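PDB 1GYD: arabinan endo-1,5-alpha-l-arabinosidase A, which hydrolyses alpha-1,5-linked arabinofuranosyl bonds of linear arabinan, releasing almost exclusively arabinotriose, as part of plant cell-wall degradation. Local coordinates for residues Ala186-Pro191 and Ala204-Cys209; Trp122-Pro127 and Met139-Phe144; Ile25-Ser30 and Arg37-Ala42; Val2-Pro7 and Trp16-Thr21. One frame throughout, in Å; residues are numbered along the deposited sequence. Where two conformers were deposited one is given.

Overall arrangement
All four contacts belong to one five-bladed beta-propeller, and three of them bring catalytic or substrate-binding residues to the active site. Interactions 1, 2 and 4 have their centres about 9 to 11 Å from the centre of the chain, whereas that of interaction 3 is about 17 Å out, toward the rim of its blade. Interactions 3 and 4 share a sheet, in which strands 15-20 and 26-30 are neighbours. Interactions 1 and 2 touch through Glu189 and Ser143, although they come from different sheets. Interactions 2 and 4 are buried, 1 and 3 only partly. One direct bond crosses 2, backbone and hydroxyl bonds cross 4, 1 pairs backbones beside a catalytic acid, and 3 is a hairpin held by six backbone bonds, with a bulge.

Interaction 1 of 4, residues Ala186-Pro191 and Ala204-Cys209; sequences AQIEAP and ASWGLC
Glu189 and Ser205 form an antiparallel hydrogen-bonded pair, next to the non-hydrogen-bonded pair Ile188/Trp206. Ser205 N donates to Glu189 O at 2.9 Å, nearly in line with the carbonyl, and Glu189 N returns a bond to Ser205 O at 3.0 Å. Beyond the strand proper, Gly207 N reaches Gln187 O at 3.1 Å from well above the carbonyl plane. Glycine suits this point, because its positive phi would press a beta carbon against the preceding carbonyl oxygen.

The apolar contacts use the face that carries Ile188 and Trp206. With CG1 anti to the backbone N (chi1 174°), the Ile188 chain runs out to the edge of the indole, where CD1 lies 3.8 Å from Trp206 NE1. Past the paired strands, the Leu208 methyls lie against the amide end of Gln187, CD1 3.6 Å from Gln187 CD.

Polar groups occupy the other face. Glu189 OE1 bonds Ser143 OG and OE2 bonds Tyr217 OH, two grips that fix the carboxylate. One water bridges Ser205 OG and Ala190 O, and Ser205 OG also bonds the backbone N of His259, a probable calcium ligand. Another water joins Gly207 O to Cys209 N, with a weak bond to Glu189 OE2. Cys209 is itself tied to Cys210 by a disulfide between adjacent residues.

The hairpin 188-196/199-206 thus opens a propeller blade, its first strand presenting the probable proton donor, Glu189, to the family 43 active site.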
loop_
_atom_site.group_PDB
_atom_site.type_symbol
_atom_site.label_atom_id
_atom_site.label_comp_id
_atom_site.label_asym_id
_atom_site.label_seq_id
_atom_site.Cartn_x
_atom_site.Cartn_y
_atom_site.Cartn_z
ATOM N N ALA A 186 -12.936 -9.350 9.474
ATOM C CA ALA A 186 -11.722 -9.756 8.782
ATOM C C ALA A 186 -10.764 -8.572 8.745
ATOM O O ALA A 186 -10.714 -7.837 7.774
ATOM C CB ALA A 186 -12.048 -10.221 7.389
ATOM N N GLN A 187 -10.008 -8.390 9.816
ATOM C CA GLN A 187 -9.124 -7.226 9.962
ATOM C C GLN A 187 -7.805 -7.502 9.203
ATOM O O GLN A 187 -6.785 -7.986 9.769
ATOM C CB GLN A 187 -8.893 -6.914 11.444
ATOM C CG GLN A 187 -10.195 -6.851 12.273
ATOM C CD GLN A 187 -9.990 -6.519 13.730
ATOM O OE1 GLN A 187 -10.940 -6.156 14.415
ATOM N NE2 GLN A 187 -8.772 -6.577 14.192
ATOM N N ILE A 188 -7.871 -7.236 7.904
ATOM C CA ILE A 188 -6.758 -7.477 6.998
ATOM C C ILE A 188 -6.853 -6.507 5.814
ATOM O O ILE A 188 -7.919 -6.346 5.222
ATOM C CB ILE A 188 -6.747 -8.905 6.490
ATOM C CG1 ILE A 188 -5.669 -9.090 5.433
ATOM C CG2 ILE A 188 -8.108 -9.334 5.884
ATOM C CD1 ILE A 188 -5.389 -10.562 5.157
ATOM N N GLU A 189 -5.746 -5.859 5.503
ATOM C CA GLU A 189 -5.697 -4.891 4.414
ATOM C C GLU A 189 -4.273 -4.645 3.952
ATOM O O GLU A 189 -3.317 -5.074 4.589
ATOM C CB GLU A 189 -6.352 -3.576 4.829
ATOM C CG GLU A 189 -5.700 -2.877 6.024
ATOM C CD GLU A 189 -6.400 -1.610 6.416
ATOM O OE1 GLU A 189 -7.586 -1.444 6.058
ATOM O OE2 GLU A 189 -5.756 -0.756 7.054
ATOM N N ALA A 190 -4.162 -3.990 2.805
ATOM C CA ALA A 190 -2.930 -3.376 2.344
ATOM C C ALA A 190 -1.884 -4.351 1.876
ATOM O O ALA A 190 -0.795 -4.382 2.427
ATOM C CB ALA A 190 -2.350 -2.454 3.420
ATOM N N PRO A 191 -2.179 -5.116 0.836
ATOM C CA PRO A 191 -1.194 -6.061 0.334
ATOM C C PRO A 191 -0.010 -5.297 -0.226
ATOM O O PRO A 191 -0.165 -4.194 -0.734
ATOM C CB PRO A 191 -1.942 -6.808 -0.780
ATOM C CG PRO A 191 -2.987 -5.790 -1.229
ATOM C CD PRO A 191 -3.398 -5.083 -0.001
ATOM N N ALA A 204 1.017 -8.185 4.376
ATOM C CA ALA A 204 -0.271 -7.571 4.670
ATOM C C ALA A 204 -0.305 -7.027 6.081
ATOM O O ALA A 204 0.512 -7.407 6.909
ATOM C CB ALA A 204 -1.402 -8.606 4.458
ATOM N N SER A 205 -1.247 -6.118 6.337
ATOM C CA SER A 205 -1.488 -5.529 7.662
ATOM C C SER A 205 -2.713 -6.133 8.312
ATOM O O SER A 205 -3.783 -6.175 7.705
ATOM C CB SER A 205 -1.711 -4.037 7.554
ATOM O OG SER A 205 -0.555 -3.402 7.083
ATOM N N TRP A 206 -2.553 -6.618 9.540
ATOM C CA TRP A 206 -3.625 -7.248 10.294
ATOM C C TRP A 206 -3.980 -6.330 11.440
ATOM O O TRP A 206 -3.119 -5.595 11.933
ATOM C CB TRP A 206 -3.163 -8.551 10.922
ATOM C CG TRP A 206 -3.237 -9.788 10.098
ATOM C CD1 TRP A 206 -3.572 -9.893 8.779
ATOM C CD2 TRP A 206 -2.997 -11.131 10.558
ATOM N NE1 TRP A 206 -3.538 -11.211 8.379
ATOM C CE2 TRP A 206 -3.190 -11.998 9.448
ATOM C CE3 TRP A 206 -2.618 -11.691 11.790
ATOM C CZ2 TRP A 206 -3.022 -13.376 9.532
ATOM C CZ3 TRP A 206 -2.460 -13.076 11.879
ATOM C CH2 TRP A 206 -2.673 -13.904 10.750
ATOM N N GLY A 207 -5.228 -6.403 11.899
ATOM C CA GLY A 207 -5.662 -5.645 13.055
ATOM C C GLY A 207 -6.179 -4.273 12.641
ATOM O O GLY A 207 -6.429 -4.038 11.455
ATOM N N LEU A 208 -6.296 -3.373 13.626
ATOM C CA LEU A 208 -6.949 -2.081 13.474
ATOM C C LEU A 208 -5.967 -0.911 13.567
ATOM O O LEU A 208 -5.330 -0.699 14.608
ATOM C CB LEU A 208 -8.000 -1.895 14.587
ATOM C CG LEU A 208 -9.477 -2.190 14.286
ATOM C CD1 LEU A 208 -9.722 -3.022 13.009
ATOM C CD2 LEU A 208 -10.136 -2.849 15.515
ATOM N N CYS A 209 -5.882 -0.154 12.476
ATOM C CA CYS A 209 -5.141 1.106 12.432
ATOM C C CYS A 209 -5.931 2.221 13.103
ATOM O O CYS A 209 -7.045 2.004 13.565
ATOM C CB CYS A 209 -4.911 1.495 10.969
ATOM S SG CYS A 209 -6.362 2.251 10.184
HETATM O O HOH W 1 -7.190 -1.346 9.937
HETATM O O HOH W 2 0.771 -3.893 4.772
#

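Interaction 2 of 4, residues Trp122-Pro127 and Met139-Phe144; sequences WNAIDP and MSFGSF
Trp122 and Phe141 both set their rings with CG between the backbone N and the carbonyl carbon, the crowded position (chi1 37° and 80°), and this brings the two aromatics together. The edge of Phe141 points at the face of the indole in an offset edge-to-face pair, planes 79° apart, with Phe141 CZ 3.6 Å from Trp122 CE3. Phe141 is buried, and its C-H edge suits the electron-rich face of the indole. Carbonyl oxygens also meet the phenyl rim: Asn123 O lies near its plane, 3.4 Å from Phe141 CD2.

Ile125 folds its CG1 branch toward Ser143, and CD1 presses on Ser143 CB at 3.4 Å, tighter than usual for two carbons. Farther along, Pro127 CB packs against Met139 SD at 4.0 Å, a flexible thioether lying beside a rigid ring. Here a loop leads into strand 128-131, the first strand of a four-stranded propeller blade, and runs alongside the end of strand 137-141. A single direct hydrogen bond joins the segments, Gly142 N to Ile125 O at 2.9 Å. CA-H...O contacts, such as Phe141 CA to Asp126 O at 3.4 Å, supplement that one bond.

Asn123 and Ser143, both probably substrate-binding, share one water but have different protein partners. Asn123 OD1 bonds Ser87 OG, while the Ser143 hydroxyl, which also meets the catalytic acid, accepts a hydrogen bond from a water 2.8 Å from Ser143 OG. That same water accepts only weakly from Asn123 ND2.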
loop_
_atom_site.group_PDB
_atom_site.type_symbol
_atom_site.label_atom_id
_atom_site.label_comp_id
_atom_site.label_asym_id
_atom_site.label_seq_id
_atom_site.Cartn_x
_atom_site.Cartn_y
_atom_site.Cartn_z
ATOM N N TRP A 122 -15.575 -7.188 -1.577
ATOM C CA TRP A 122 -14.235 -6.656 -1.477
ATOM C C TRP A 122 -14.331 -5.141 -1.536
ATOM O O TRP A 122 -15.376 -4.592 -1.879
ATOM C CB TRP A 122 -13.274 -7.183 -2.571
ATOM C CG TRP A 122 -13.847 -7.379 -3.934
ATOM C CD1 TRP A 122 -14.353 -8.529 -4.429
ATOM C CD2 TRP A 122 -13.921 -6.424 -4.992
ATOM N NE1 TRP A 122 -14.787 -8.342 -5.717
ATOM C CE2 TRP A 122 -14.522 -7.062 -6.093
ATOM C CE3 TRP A 122 -13.547 -5.091 -5.129
ATOM C CZ2 TRP A 122 -14.749 -6.422 -7.297
ATOM C CZ3 TRP A 122 -13.792 -4.453 -6.331
ATOM C CH2 TRP A 122 -14.376 -5.111 -7.395
ATOM N N ASN A 123 -13.239 -4.482 -1.163
ATOM C CA ASN A 123 -13.217 -3.029 -1.053
ATOM C C ASN A 123 -12.079 -2.564 -1.954
ATOM O O ASN A 123 -10.915 -2.985 -1.782
ATOM C CB ASN A 123 -12.978 -2.623 0.398
ATOM C CG ASN A 123 -13.217 -1.159 0.639
ATOM O OD1 ASN A 123 -13.663 -0.433 -0.254
ATOM N ND2 ASN A 123 -12.921 -0.698 1.868
ATOM N N ALA A 124 -12.417 -1.720 -2.915
ATOM C CA ALA A 124 -11.464 -1.259 -3.916
ATOM C C ALA A 124 -10.607 -0.110 -3.385
ATOM O O ALA A 124 -10.723 1.060 -3.812
ATOM C CB ALA A 124 -12.195 -0.855 -5.163
ATOM N N ILE A 125 -9.775 -0.459 -2.412
ATOM C CA ILE A 125 -8.727 0.403 -1.892
ATOM C C ILE A 125 -7.402 -0.369 -1.781
ATOM O O ILE A 125 -7.389 -1.595 -1.788
ATOM C CB ILE A 125 -9.123 1.020 -0.524
ATOM C CG1 ILE A 125 -9.303 -0.046 0.553
ATOM C CG2 ILE A 125 -10.381 1.866 -0.663
ATOM C CD1 ILE A 125 -9.527 0.551 1.992
ATOM N N ASP A 126 -6.308 0.379 -1.707
ATOM C CA ASP A 126 -4.975 -0.127 -1.327
ATOM C C ASP A 126 -4.242 -0.895 -2.356
ATOM O O ASP A 126 -3.813 -2.020 -2.107
ATOM C CB ASP A 126 -5.056 -0.917 -0.036
ATOM C CG ASP A 126 -5.731 -0.128 1.002
ATOM O OD1 ASP A 126 -6.423 0.824 0.633
ATOM O OD2 ASP A 126 -5.654 -0.263 2.161
ATOM N N PRO A 127 -4.061 -0.264 -3.505
ATOM C CA PRO A 127 -3.344 -0.892 -4.617
ATOM C C PRO A 127 -1.853 -1.108 -4.340
ATOM O O PRO A 127 -1.218 -0.361 -3.590
ATOM C CB PRO A 127 -3.533 0.110 -5.773
ATOM C CG PRO A 127 -3.768 1.413 -5.100
ATOM C CD PRO A 127 -4.505 1.096 -3.834
ATOM N N MET A 139 -2.181 -5.903 -10.313
ATOM C CA MET A 139 -2.490 -5.058 -9.174
ATOM C C MET A 139 -3.001 -5.927 -8.062
ATOM O O MET A 139 -3.931 -6.704 -8.269
ATOM C CB MET A 139 -3.599 -4.075 -9.491
ATOM C CG MET A 139 -4.058 -3.299 -8.244
ATOM S SD MET A 139 -5.276 -2.105 -8.588
ATOM C CE MET A 139 -4.404 -0.913 -9.566
ATOM N N SER A 140 -2.397 -5.819 -6.886
ATOM C CA SER A 140 -3.005 -6.397 -5.694
ATOM C C SER A 140 -3.682 -5.272 -4.950
ATOM O O SER A 140 -3.271 -4.122 -5.037
ATOM C CB SER A 140 -2.013 -7.166 -4.836
ATOM O OG SER A 140 -1.097 -6.316 -4.186
ATOM N N PHE A 141 -4.767 -5.598 -4.270
ATOM C CA PHE A 141 -5.493 -4.645 -3.473
ATOM C C PHE A 141 -6.390 -5.277 -2.408
ATOM O O PHE A 141 -6.549 -6.520 -2.331
ATOM C CB PHE A 141 -6.343 -3.743 -4.387
ATOM C CG PHE A 141 -7.629 -4.371 -4.834
ATOM C CD1 PHE A 141 -7.654 -5.206 -5.939
ATOM C CD2 PHE A 141 -8.819 -4.128 -4.150
ATOM C CE1 PHE A 141 -8.830 -5.792 -6.371
ATOM C CE2 PHE A 141 -10.000 -4.729 -4.571
ATOM C CZ PHE A 141 -10.011 -5.537 -5.683
ATOM N N GLY A 142 -6.946 -4.415 -1.564
ATOM C CA GLY A 142 -8.052 -4.818 -0.696
ATOM C C GLY A 142 -7.986 -4.365 0.758
ATOM O O GLY A 142 -6.933 -3.960 1.238
ATOM N N SER A 143 -9.118 -4.489 1.452
ATOM C CA SER A 143 -9.258 -4.150 2.869
ATOM C C SER A 143 -10.595 -4.722 3.412
ATOM O O SER A 143 -11.653 -4.442 2.873
ATOM C CB SER A 143 -9.255 -2.626 3.045
ATOM O OG SER A 143 -9.466 -2.266 4.408
ATOM N N PHE A 144 -10.524 -5.588 4.425
ATOM C CA PHE A 144 -11.701 -6.137 5.101
ATOM C C PHE A 144 -12.620 -6.865 4.097
ATOM O O PHE A 144 -12.136 -7.308 3.087
ATOM C CB PHE A 144 -12.434 -5.027 5.848
ATOM C CG PHE A 144 -11.790 -4.637 7.146
ATOM C CD1 PHE A 144 -10.553 -4.017 7.168
ATOM C CD2 PHE A 144 -12.455 -4.837 8.347
ATOM C CE1 PHE A 144 -9.963 -3.636 8.371
ATOM C CE2 PHE A 144 -11.890 -4.464 9.547
ATOM C CZ PHE A 144 -10.647 -3.854 9.571
HETATM O O HOH W 3 -12.015 -1.176 5.005
HETATM O O HOH W 4 -11.406 -6.305 0.396
#

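Interaction 3 of 4, residues Ile25-Ser30 and Arg37-Ala42; sequences ITIYSS and RYSDRA
Strands 26-30 and 37-41 pair antiparallel, from Ser29 opposite Arg37 to Thr26 opposite Arg41, with a classic beta bulge where Ser39 and Asp40 both face Ile27 and the register shifts by one before Tyr28.

Tyr28 and Tyr38 run out alongside each other in the same direction. Their rings leave the backbone similarly but differ in chi2 (83° against 18°), which turns the planes 66° apart, and the edge of Tyr28 meets one face of Tyr38. In the conformer described, Tyr28 CE2 is 3.7 Å from Tyr38 CD1, placed toward the rim of that ring; Tyr38 was modelled in two positions, and this contact may not hold in the other. The inner tyrosine is buried and the outer one exposed, a place that a ring with a polar hydroxyl tolerates well.

Ile27 works on the other face, its CD1 touching Ala42 CB at 4.1 Å while its CG2 reaches Ser39 CB. A branched apolar chain suits this place, since the same residue also packs on Phe19 of the neighbouring strand 15-20. Asp40 turns its carboxylate elsewhere, to Tyr104 OH.

At the bulge, Ile27 O receives two donors from the same face of its plane, Ser39 N at 2.8 Å and the longer Asp40 N at 3.3 Å. Ser29 and Arg37 exchange both bonds, and Ala42 N bonds Ile25 O. Backbone bonds therefore carry most of the cohesion of this outer hairpin, and the buried Ser39 OG, with no partner in the model, probably costs some of it.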
loop_
_atom_site.group_PDB
_atom_site.type_symbol
_atom_site.label_atom_id
_atom_site.label_comp_id
_atom_site.label_asym_id
_atom_site.label_seq_id
_atom_site.Cartn_x
_atom_site.Cartn_y
_atom_site.Cartn_z
ATOM N N ILE A 25 -3.171 13.193 -2.502
ATOM C CA ILE A 25 -1.915 12.438 -2.361
ATOM C C ILE A 25 -0.762 13.443 -2.097
ATOM O O ILE A 25 -0.374 14.245 -2.956
ATOM C CB ILE A 25 -1.607 11.464 -3.559
ATOM C CG1 ILE A 25 -2.670 10.363 -3.688
ATOM C CG2 ILE A 25 -0.250 10.800 -3.384
ATOM C CD1 ILE A 25 -2.778 9.414 -2.516
ATOM N N THR A 26 -0.248 13.380 -0.870
ATOM C CA THR A 26 0.838 14.241 -0.400
ATOM C C THR A 26 2.166 13.723 -0.963
ATOM O O THR A 26 2.469 12.521 -0.857
ATOM C CB THR A 26 0.908 14.220 1.154
ATOM O OG1 THR A 26 -0.410 14.332 1.732
ATOM C CG2 THR A 26 1.650 15.435 1.648
ATOM N N ILE A 27 2.954 14.610 -1.559
ATOM C CA ILE A 27 4.260 14.202 -2.085
ATOM C C ILE A 27 5.424 14.941 -1.407
ATOM O O ILE A 27 5.467 16.180 -1.363
ATOM C CB ILE A 27 4.352 14.351 -3.642
ATOM C CG1 ILE A 27 3.175 13.676 -4.342
ATOM C CG2 ILE A 27 5.645 13.748 -4.155
ATOM C CD1 ILE A 27 3.036 14.044 -5.830
ATOM N N TYR A 28 6.377 14.161 -0.900
ATOM C CA TYR A 28 7.622 14.691 -0.337
ATOM C C TYR A 28 8.833 14.247 -1.163
ATOM O O TYR A 28 8.795 13.216 -1.855
ATOM C CB TYR A 28 7.811 14.223 1.110
ATOM C CG TYR A 28 6.701 14.586 2.091
ATOM C CD1 TYR A 28 5.542 13.818 2.193
ATOM C CD2 TYR A 28 6.824 15.682 2.927
ATOM C CE1 TYR A 28 4.531 14.147 3.104
ATOM C CE2 TYR A 28 5.822 16.016 3.836
ATOM C CZ TYR A 28 4.684 15.243 3.918
ATOM O OH TYR A 28 3.714 15.592 4.825
ATOM N N SER A 29 9.916 15.014 -1.066
ATOM C CA SER A 29 11.165 14.713 -1.762
ATOM C C SER A 29 12.388 14.836 -0.837
ATOM O O SER A 29 12.390 15.574 0.140
ATOM C CB SER A 29 11.344 15.598 -3.011
ATOM O OG SER A 29 11.650 16.945 -2.673
ATOM N N SER A 30 13.422 14.074 -1.158
ATOM C CA SER A 30 14.602 13.955 -0.316
ATOM C C SER A 30 15.697 13.332 -1.154
ATOM O O SER A 30 15.430 12.462 -1.981
ATOM C CB SER A 30 14.311 13.067 0.894
ATOM O OG SER A 30 15.478 12.835 1.672
ATOM N N ARG A 37 11.534 17.362 2.208
ATOM C CA ARG A 37 10.896 18.618 1.855
ATOM C C ARG A 37 9.622 18.330 1.061
ATOM O O ARG A 37 9.554 17.334 0.329
ATOM C CB ARG A 37 11.869 19.470 1.035
ATOM C CG ARG A 37 11.605 20.963 1.116
ATOM C CD ARG A 37 11.850 21.707 -0.198
ATOM N NE ARG A 37 11.855 23.159 -0.024
ATOM C CZ ARG A 37 10.764 23.915 0.166
ATOM N NH1 ARG A 37 9.544 23.364 0.216
ATOM N NH2 ARG A 37 10.897 25.232 0.316
ATOM N N TYR A 38 8.616 19.199 1.198
ATOM C CA TYR A 38 7.337 18.978 0.517
ATOM C C TYR A 38 7.598 19.274 -0.961
ATOM O O TYR A 38 8.390 20.152 -1.285
ATOM C CB TYR A 38 6.125 19.790 1.118
ATOM C CG TYR A 38 5.997 19.792 2.676
ATOM C CD1 TYR A 38 7.056 19.440 3.535
ATOM C CD2 TYR A 38 4.749 20.055 3.278
ATOM C CE1 TYR A 38 6.889 19.403 4.925
ATOM C CE2 TYR A 38 4.581 20.016 4.669
ATOM C CZ TYR A 38 5.655 19.688 5.482
ATOM O OH TYR A 38 5.499 19.645 6.846
ATOM N N SER A 39 6.961 18.502 -1.836
ATOM C CA SER A 39 7.161 18.614 -3.275
ATOM C C SER A 39 5.869 19.103 -3.923
ATOM O O SER A 39 5.852 20.146 -4.566
ATOM C CB SER A 39 7.612 17.262 -3.856
ATOM O OG SER A 39 7.734 17.287 -5.274
ATOM N N ASP A 40 4.780 18.361 -3.726
ATOM C CA ASP A 40 3.491 18.657 -4.383
ATOM C C ASP A 40 2.356 17.814 -3.793
ATOM O O ASP A 40 2.586 16.894 -3.007
ATOM C CB ASP A 40 3.605 18.360 -5.895
ATOM C CG ASP A 40 2.587 19.100 -6.740
ATOM O OD1 ASP A 40 2.021 20.118 -6.284
ATOM O OD2 ASP A 40 2.314 18.730 -7.903
ATOM N N ARG A 41 1.123 18.162 -4.144
ATOM C CA ARG A 41 0.013 17.210 -4.048
ATOM C C ARG A 41 -0.288 16.802 -5.501
ATOM O O ARG A 41 -0.304 17.651 -6.402
ATOM C CB ARG A 41 -1.212 17.776 -3.290
ATOM C CG ARG A 41 -1.608 19.243 -3.585
ATOM C CD ARG A 41 -2.712 19.791 -2.656
ATOM N NE ARG A 41 -3.934 18.990 -2.745
ATOM C CZ ARG A 41 -5.014 19.101 -1.965
ATOM N NH1 ARG A 41 -5.084 19.999 -0.984
ATOM N NH2 ARG A 41 -6.042 18.290 -2.184
ATOM N N ALA A 42 -0.452 15.503 -5.745
ATOM C CA ALA A 42 -0.642 15.019 -7.117
ATOM C C ALA A 42 -1.847 15.707 -7.751
ATOM O O ALA A 42 -1.759 16.225 -8.877
ATOM C CB ALA A 42 -0.816 13.520 -7.138
#

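Interaction 4 of 4, residues Val2-Pro7 and Trp16-Thr21; sequences VDVHDP and WYLFST
Ser20 lies against Val4 and His5, and its short side chain does two jobs. Its CB packs on Val4 CG1 at 3.6 Å, so the methylene belongs to the apolar wall. Beyond CB, OG stands anti to the backbone N (chi1 159°), where it accepts a nearly straight hydrogen bond from His5 N at 3.2 Å. As donor, the same hydroxyl turns back to Thr21 O at 2.6 Å, so one small group uses both of its roles. A serine suits this place, being slim enough to fit against the valine while still bonding a backbone.

Next to it, Thr21 N bonds His5 O at 2.9 Å. Leu18 divides its tips between CD1, at Pro7 CB, and CD2, 3.9 Å from Val4 CG1, filling the apolar side. Thr21 OG1 is modelled only 2.4 Å from Asp6 OD2, too short to trust in detail. Asp6 OD2 is also met by His5 ND1, from above the carboxylate plane, and His5 NE2 bonds Tyr276 OH.

The loop before strand 8-12 lies along strand 15-20 of this blade and carries Asp6, the probable proton acceptor, at the propeller's active site.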
loop_
_atom_site.group_PDB
_atom_site.type_symbol
_atom_site.label_atom_id
_atom_site.label_comp_id
_atom_site.label_asym_id
_atom_site.label_seq_id
_atom_site.Cartn_x
_atom_site.Cartn_y
_atom_site.Cartn_z
ATOM N N VAL A 2 8.635 13.384 10.154
ATOM C CA VAL A 2 7.697 13.442 9.038
ATOM C C VAL A 2 6.473 12.572 9.339
ATOM O O VAL A 2 6.600 11.340 9.520
ATOM C CB VAL A 2 8.338 12.983 7.697
ATOM C CG1 VAL A 2 7.334 13.118 6.544
ATOM C CG2 VAL A 2 9.559 13.792 7.378
ATOM N N ASP A 3 5.301 13.209 9.390
ATOM C CA ASP A 3 4.043 12.471 9.560
ATOM C C ASP A 3 3.423 12.080 8.204
ATOM O O ASP A 3 3.071 12.932 7.360
ATOM C CB ASP A 3 3.038 13.186 10.478
ATOM C CG ASP A 3 2.618 14.532 9.961
ATOM O OD1 ASP A 3 3.476 15.296 9.446
ATOM O OD2 ASP A 3 1.435 14.919 10.055
ATOM N N VAL A 4 3.355 10.764 8.000
ATOM C CA VAL A 4 2.740 10.181 6.815
ATOM C C VAL A 4 1.890 8.992 7.204
ATOM O O VAL A 4 2.087 8.422 8.263
ATOM C CB VAL A 4 3.782 9.690 5.789
ATOM C CG1 VAL A 4 4.474 10.861 5.116
ATOM C CG2 VAL A 4 4.790 8.732 6.428
ATOM N N HIS A 5 0.962 8.621 6.328
ATOM C CA HIS A 5 0.172 7.383 6.459
ATOM C C HIS A 5 0.255 6.612 5.143
ATOM O O HIS A 5 0.121 7.200 4.083
ATOM C CB HIS A 5 -1.283 7.742 6.776
ATOM C CG HIS A 5 -1.967 6.826 7.756
ATOM N ND1 HIS A 5 -3.036 6.027 7.399
ATOM C CD2 HIS A 5 -1.782 6.632 9.087
ATOM C CE1 HIS A 5 -3.466 5.369 8.463
ATOM N NE2 HIS A 5 -2.722 5.716 9.500
ATOM N N ASP A 6 0.482 5.301 5.208
ATOM C CA ASP A 6 0.418 4.450 4.024
ATOM C C ASP A 6 1.470 4.849 2.969
ATOM O O ASP A 6 1.158 5.101 1.805
ATOM C CB ASP A 6 -1.011 4.457 3.449
ATOM C CG ASP A 6 -2.085 4.421 4.547
ATOM O OD1 ASP A 6 -2.034 3.522 5.424
ATOM O OD2 ASP A 6 -2.992 5.275 4.639
ATOM N N PRO A 7 2.734 4.895 3.386
ATOM C CA PRO A 7 3.782 5.486 2.566
ATOM C C PRO A 7 4.303 4.593 1.454
ATOM O O PRO A 7 4.666 3.454 1.704
ATOM C CB PRO A 7 4.884 5.735 3.582
ATOM C CG PRO A 7 4.701 4.601 4.585
ATOM C CD PRO A 7 3.240 4.436 4.690
ATOM N N TRP A 16 14.806 10.853 -4.247
ATOM C CA TRP A 16 13.749 10.002 -3.724
ATOM C C TRP A 16 12.453 10.767 -3.644
ATOM O O TRP A 16 12.452 11.943 -3.282
ATOM C CB TRP A 16 14.098 9.536 -2.312
ATOM C CG TRP A 16 15.421 8.911 -2.257
ATOM C CD1 TRP A 16 16.605 9.507 -1.928
ATOM C CD2 TRP A 16 15.727 7.570 -2.605
ATOM N NE1 TRP A 16 17.631 8.600 -2.031
ATOM C CE2 TRP A 16 17.115 7.397 -2.437
ATOM C CE3 TRP A 16 14.961 6.483 -3.023
ATOM C CZ2 TRP A 16 17.751 6.196 -2.688
ATOM C CZ3 TRP A 16 15.583 5.302 -3.261
ATOM C CH2 TRP A 16 16.971 5.159 -3.095
ATOM N N TYR A 17 11.358 10.085 -3.978
ATOM C CA TYR A 17 10.013 10.613 -3.806
ATOM C C TYR A 17 9.222 9.700 -2.884
ATOM O O TYR A 17 9.346 8.464 -2.925
ATOM C CB TYR A 17 9.320 10.805 -5.155
ATOM C CG TYR A 17 9.953 11.935 -5.923
ATOM C CD1 TYR A 17 9.583 13.261 -5.691
ATOM C CD2 TYR A 17 10.968 11.685 -6.845
ATOM C CE1 TYR A 17 10.187 14.312 -6.393
ATOM C CE2 TYR A 17 11.572 12.711 -7.550
ATOM C CZ TYR A 17 11.185 14.029 -7.328
ATOM O OH TYR A 17 11.817 15.045 -8.030
ATOM N N LEU A 18 8.462 10.345 -2.011
ATOM C CA LEU A 18 7.607 9.697 -1.035
ATOM C C LEU A 18 6.178 10.181 -1.294
ATOM O O LEU A 18 5.954 11.350 -1.635
ATOM C CB LEU A 18 8.066 10.084 0.374
ATOM C CG LEU A 18 7.137 9.930 1.579
ATOM C CD1 LEU A 18 7.021 8.469 1.996
ATOM C CD2 LEU A 18 7.628 10.773 2.746
ATOM N N PHE A 19 5.231 9.261 -1.181
ATOM C CA PHE A 19 3.820 9.553 -1.344
ATOM C C PHE A 19 3.064 8.998 -0.143
ATOM O O PHE A 19 3.333 7.863 0.330
ATOM C CB PHE A 19 3.268 8.905 -2.616
ATOM C CG PHE A 19 4.000 9.278 -3.884
ATOM C CD1 PHE A 19 5.250 8.733 -4.178
ATOM C CD2 PHE A 19 3.411 10.130 -4.814
ATOM C CE1 PHE A 19 5.903 9.048 -5.371
ATOM C CE2 PHE A 19 4.053 10.441 -5.997
ATOM C CZ PHE A 19 5.303 9.901 -6.278
ATOM N N SER A 20 2.073 9.756 0.297
ATOM C CA SER A 20 1.354 9.472 1.522
ATOM C C SER A 20 -0.136 9.685 1.326
ATOM O O SER A 20 -0.562 10.591 0.595
ATOM C CB SER A 20 1.854 10.395 2.642
ATOM O OG SER A 20 0.924 10.516 3.707
ATOM N N THR A 21 -0.938 8.865 2.000
ATOM C CA THR A 21 -2.342 9.220 2.248
ATOM C C THR A 21 -2.388 10.683 2.691
ATOM O O THR A 21 -1.648 11.073 3.593
ATOM C CB THR A 21 -2.952 8.350 3.375
ATOM O OG1 THR A 21 -3.059 6.963 2.977
ATOM C CG2 THR A 21 -4.385 8.779 3.699
#